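PDB 2GA8: ATP-dependent kinase YFH7 from Saccharomyces cerevisiae, which acts as an ATP-dependent kinase that could be involved in assembly of the endoplasmic reticulum membrane. Local coordinates for residues D151-G163 / Y254-L268. Residues are numbered along the deposited sequence; the frame is centred on the assembly and turned at random.
Sequences DSINIAQIVPMDG and YCISKFTRIVILEGL
Strand 156-160 forms one edge of the five-stranded parallel sheet of the P-loop kinase core and pairs there with strand 262-267. Backbone bonds alternate from Q157 N to I262 O through to M161 N to E266 O, the straightest running from I264 N to Q157 O (172°). Where the pairing begins, I155 O accepts both R261 N (2.8 Å) and I262 N. A156, I158, I262 and I264 lie on the sheet face that carries E266, whereas V159 turns the opposite way, its CG2 touching both V263 CG1 and I256 CD1 at 3.6 Å. Residues 254-256 run from beyond the outer edge of strand 156-160, at Y254, to over the face that carries V159, at I256. With CG anti to the backbone N (chi1 179°) and a bend at chi2, the Q157 side chain reaches them: NE2 donates to C255 O, in the plane of its own amide but above that of the carbonyl, while OE1 curls back to I158 N (2.8 Å). The Y254 ring lays one face on P160, whose CD stands 3.6 Å from the ring centroid in a CH-pi contact, and its CE1 touches I158 CG1. With an alanine here instead of the Y254 ring, P160 would probably lose its aromatic cover and I158 CG1 its neighbour. Farther back, I153 CD1 sits over the centre of the F259 ring, opposite K258 CG. At the other end the carboxylates of D162 and E266 approach to 4.0 Å (OD2 to OE2), and E266 also touches K37 of the predicted ATP site. Parallel strands ending beside the phosphate-binding loop are characteristic of the P-loop NTPase fold.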
# COMPACT_ATOMS: atom_id res chain seq x y z
N ASP A 151 -0.74 -2.09 -24.37
CA ASP A 151 -1.18 -3.12 -23.44
C ASP A 151 -0.09 -3.38 -22.40
O ASP A 151 -0.36 -3.95 -21.34
CB ASP A 151 -1.48 -4.42 -24.19
CG ASP A 151 -2.46 -4.23 -25.33
OD1 ASP A 151 -3.57 -3.72 -25.08
OD2 ASP A 151 -2.12 -4.58 -26.48
N SER A 152 1.12 -2.95 -22.70
CA SER A 152 2.26 -3.13 -21.80
C SER A 152 2.40 -1.98 -20.81
O SER A 152 2.93 -2.17 -19.71
CB SER A 152 3.55 -3.27 -22.61
OG SER A 152 4.67 -3.37 -21.76
N ILE A 153 1.94 -0.80 -21.18
CA ILE A 153 2.03 0.36 -20.30
C ILE A 153 0.80 0.51 -19.43
O ILE A 153 -0.31 0.69 -19.93
CB ILE A 153 2.23 1.66 -21.11
CG1 ILE A 153 3.54 1.59 -21.90
CG2 ILE A 153 2.24 2.86 -20.18
CD1 ILE A 153 4.78 1.45 -21.03
N ASN A 154 1.00 0.44 -18.12
CA ASN A 154 -0.09 0.59 -17.17
C ASN A 154 0.12 1.86 -16.36
O ASN A 154 1.24 2.15 -15.93
CB ASN A 154 -0.16 -0.61 -16.23
CG ASN A 154 -0.49 -1.89 -16.97
OD1 ASN A 154 -1.44 -1.93 -17.74
ND2 ASN A 154 0.29 -2.93 -16.74
N ILE A 155 -0.95 2.62 -16.16
CA ILE A 155 -0.83 3.86 -15.42
C ILE A 155 -1.33 3.74 -13.98
O ILE A 155 -1.15 4.65 -13.18
CB ILE A 155 -1.57 5.02 -16.11
CG1 ILE A 155 -3.04 4.65 -16.35
CG2 ILE A 155 -0.88 5.35 -17.44
CD1 ILE A 155 -3.90 5.82 -16.81
N ALA A 156 -1.95 2.61 -13.66
CA ALA A 156 -2.46 2.41 -12.31
C ALA A 156 -1.85 1.15 -11.71
O ALA A 156 -1.69 0.14 -12.39
CB ALA A 156 -3.99 2.30 -12.33
N GLN A 157 -1.52 1.22 -10.43
CA GLN A 157 -0.93 0.09 -9.72
C GLN A 157 -1.54 0.06 -8.32
O GLN A 157 -1.97 1.08 -7.81
CB GLN A 157 0.59 0.26 -9.62
CG GLN A 157 1.31 -0.85 -8.87
CD GLN A 157 1.07 -2.23 -9.46
OE1 GLN A 157 -0.02 -2.79 -9.35
NE2 GLN A 157 2.10 -2.78 -10.10
N ILE A 158 -1.58 -1.12 -7.72
CA ILE A 158 -2.12 -1.25 -6.37
C ILE A 158 -0.99 -1.50 -5.38
O ILE A 158 0.04 -2.07 -5.73
CB ILE A 158 -3.12 -2.44 -6.25
CG1 ILE A 158 -2.44 -3.73 -6.72
CG2 ILE A 158 -4.38 -2.15 -7.07
CD1 ILE A 158 -3.30 -4.97 -6.52
N VAL A 159 -1.19 -1.04 -4.16
CA VAL A 159 -0.21 -1.26 -3.10
C VAL A 159 -0.97 -1.88 -1.94
O VAL A 159 -1.66 -1.19 -1.19
CB VAL A 159 0.44 0.06 -2.61
CG1 VAL A 159 1.28 -0.22 -1.36
CG2 VAL A 159 1.33 0.64 -3.70
N PRO A 160 -0.91 -3.21 -1.82
CA PRO A 160 -1.61 -3.86 -0.70
C PRO A 160 -0.77 -3.66 0.55
O PRO A 160 0.46 -3.68 0.49
CB PRO A 160 -1.67 -5.32 -1.13
CG PRO A 160 -1.57 -5.26 -2.64
CD PRO A 160 -0.51 -4.21 -2.82
N MET A 161 -1.43 -3.47 1.68
CA MET A 161 -0.72 -3.28 2.94
C MET A 161 -0.14 -4.62 3.42
O MET A 161 0.80 -4.66 4.22
CB MET A 161 -1.70 -2.73 3.98
CG MET A 161 -1.08 -2.10 5.20
SD MET A 161 -2.38 -1.52 6.30
CE MET A 161 -2.61 -2.93 7.27
N ASP A 162 -0.69 -5.71 2.90
CA ASP A 162 -0.28 -7.07 3.26
C ASP A 162 1.21 -7.37 3.19
O ASP A 162 1.73 -8.15 3.99
CB ASP A 162 -1.02 -8.08 2.38
CG ASP A 162 -2.52 -7.98 2.54
OD1 ASP A 162 -3.05 -8.50 3.54
OD2 ASP A 162 -3.16 -7.37 1.66
N GLY A 163 1.89 -6.78 2.21
CA GLY A 163 3.31 -7.01 2.06
C GLY A 163 4.13 -6.46 3.21
O GLY A 163 5.32 -6.77 3.34
N TYR A 254 5.15 -5.76 -6.36
CA TYR A 254 4.48 -4.68 -7.05
C TYR A 254 5.50 -3.61 -7.43
O TYR A 254 6.29 -3.18 -6.59
CB TYR A 254 3.39 -4.07 -6.16
CG TYR A 254 2.43 -5.10 -5.62
CD1 TYR A 254 1.35 -5.55 -6.40
CD2 TYR A 254 2.61 -5.67 -4.36
CE1 TYR A 254 0.49 -6.53 -5.92
CE2 TYR A 254 1.76 -6.65 -3.88
CZ TYR A 254 0.70 -7.08 -4.67
OH TYR A 254 -0.15 -8.05 -4.19
N CYS A 255 5.49 -3.22 -8.69
CA CYS A 255 6.40 -2.19 -9.15
C CYS A 255 5.65 -0.91 -9.48
O CYS A 255 4.67 -0.93 -10.22
CB CYS A 255 7.16 -2.62 -10.41
SG CYS A 255 8.17 -1.27 -11.07
N ILE A 256 6.11 0.19 -8.90
CA ILE A 256 5.52 1.49 -9.17
C ILE A 256 6.60 2.20 -9.97
O ILE A 256 7.66 2.54 -9.44
CB ILE A 256 5.26 2.27 -7.86
CG1 ILE A 256 4.23 1.51 -7.02
CG2 ILE A 256 4.76 3.67 -8.18
CD1 ILE A 256 4.06 2.08 -5.63
N SER A 257 6.34 2.41 -11.26
CA SER A 257 7.31 3.04 -12.15
C SER A 257 6.94 4.45 -12.56
O SER A 257 5.93 5.00 -12.11
CB SER A 257 7.47 2.21 -13.43
OG SER A 257 6.31 2.36 -14.25
N LYS A 258 7.75 5.04 -13.44
CA LYS A 258 7.48 6.38 -13.93
C LYS A 258 6.13 6.41 -14.64
O LYS A 258 5.50 7.47 -14.76
CB LYS A 258 8.58 6.83 -14.91
CG LYS A 258 8.69 5.95 -16.16
CD LYS A 258 9.69 6.52 -17.17
CE LYS A 258 11.11 6.53 -16.62
NZ LYS A 258 11.62 5.16 -16.32
N PHE A 259 5.66 5.26 -15.10
CA PHE A 259 4.38 5.20 -15.81
C PHE A 259 3.18 5.15 -14.87
O PHE A 259 2.06 5.41 -15.29
CB PHE A 259 4.36 4.01 -16.76
CG PHE A 259 5.38 4.11 -17.85
CD1 PHE A 259 5.28 5.09 -18.82
CD2 PHE A 259 6.47 3.25 -17.88
CE1 PHE A 259 6.26 5.23 -19.80
CE2 PHE A 259 7.46 3.37 -18.85
CZ PHE A 259 7.35 4.37 -19.82
N THR A 260 3.43 4.81 -13.61
CA THR A 260 2.35 4.74 -12.63
C THR A 260 1.95 6.15 -12.20
O THR A 260 2.69 6.83 -11.49
CB THR A 260 2.79 3.96 -11.39
OG1 THR A 260 3.39 2.71 -11.78
CG2 THR A 260 1.59 3.67 -10.50
N ARG A 261 0.76 6.58 -12.63
CA ARG A 261 0.28 7.92 -12.30
C ARG A 261 -0.87 7.87 -11.29
O ARG A 261 -1.35 8.90 -10.82
CB ARG A 261 -0.16 8.64 -13.57
CG ARG A 261 0.91 8.67 -14.66
CD ARG A 261 2.14 9.48 -14.23
NE ARG A 261 1.92 10.92 -14.32
CZ ARG A 261 1.94 11.62 -15.45
NH1 ARG A 261 2.19 11.01 -16.61
NH2 ARG A 261 1.69 12.92 -15.44
N ILE A 262 -1.30 6.65 -10.97
CA ILE A 262 -2.38 6.42 -10.02
C ILE A 262 -1.95 5.25 -9.13
O ILE A 262 -1.63 4.18 -9.64
CB ILE A 262 -3.70 6.06 -10.74
CG1 ILE A 262 -4.20 7.26 -11.53
CG2 ILE A 262 -4.74 5.60 -9.74
CD1 ILE A 262 -5.30 6.93 -12.51
N VAL A 263 -1.91 5.48 -7.82
CA VAL A 263 -1.51 4.44 -6.89
C VAL A 263 -2.69 4.19 -5.97
O VAL A 263 -3.18 5.10 -5.30
CB VAL A 263 -0.28 4.86 -6.04
CG1 VAL A 263 0.08 3.75 -5.05
CG2 VAL A 263 0.90 5.14 -6.95
N ILE A 264 -3.16 2.95 -5.96
CA ILE A 264 -4.30 2.57 -5.15
C ILE A 264 -3.80 1.76 -3.96
O ILE A 264 -3.36 0.63 -4.12
CB ILE A 264 -5.30 1.73 -5.97
CG1 ILE A 264 -5.79 2.55 -7.17
CG2 ILE A 264 -6.47 1.29 -5.10
CD1 ILE A 264 -6.38 1.69 -8.29
N LEU A 265 -3.85 2.36 -2.77
CA LEU A 265 -3.39 1.69 -1.57
C LEU A 265 -4.59 1.15 -0.82
O LEU A 265 -5.53 1.90 -0.54
CB LEU A 265 -2.62 2.67 -0.68
CG LEU A 265 -1.40 3.32 -1.33
CD1 LEU A 265 -1.79 4.66 -1.92
CD2 LEU A 265 -0.30 3.50 -0.30
N GLU A 266 -4.58 -0.14 -0.53
CA GLU A 266 -5.70 -0.75 0.19
C GLU A 266 -5.18 -1.47 1.42
O GLU A 266 -4.12 -2.09 1.38
CB GLU A 266 -6.45 -1.74 -0.72
CG GLU A 266 -5.58 -2.85 -1.28
CD GLU A 266 -5.69 -4.16 -0.51
OE1 GLU A 266 -6.23 -4.16 0.62
OE2 GLU A 266 -5.20 -5.18 -1.03
N GLY A 267 -5.91 -1.36 2.52
CA GLY A 267 -5.47 -2.02 3.73
C GLY A 267 -6.38 -1.75 4.92
O GLY A 267 -7.29 -0.92 4.88
N LEU A 268 -6.10 -2.47 6.00
CA LEU A 268 -6.88 -2.36 7.23
C LEU A 268 -6.67 -1.07 8.01
O LEU A 268 -7.63 -0.49 8.54
CB LEU A 268 -6.52 -3.51 8.16
CG LEU A 268 -6.74 -4.96 7.74
CD1 LEU A 268 -5.93 -5.88 8.66
CD2 LEU A 268 -8.22 -5.30 7.80
O HOH W 1 1.71 1.20 -13.33
O HOH W 2 -1.78 -0.18 1.39
O HOH W 3 -3.90 -5.09 2.38
O HOH W 4 -4.69 -7.63 -0.18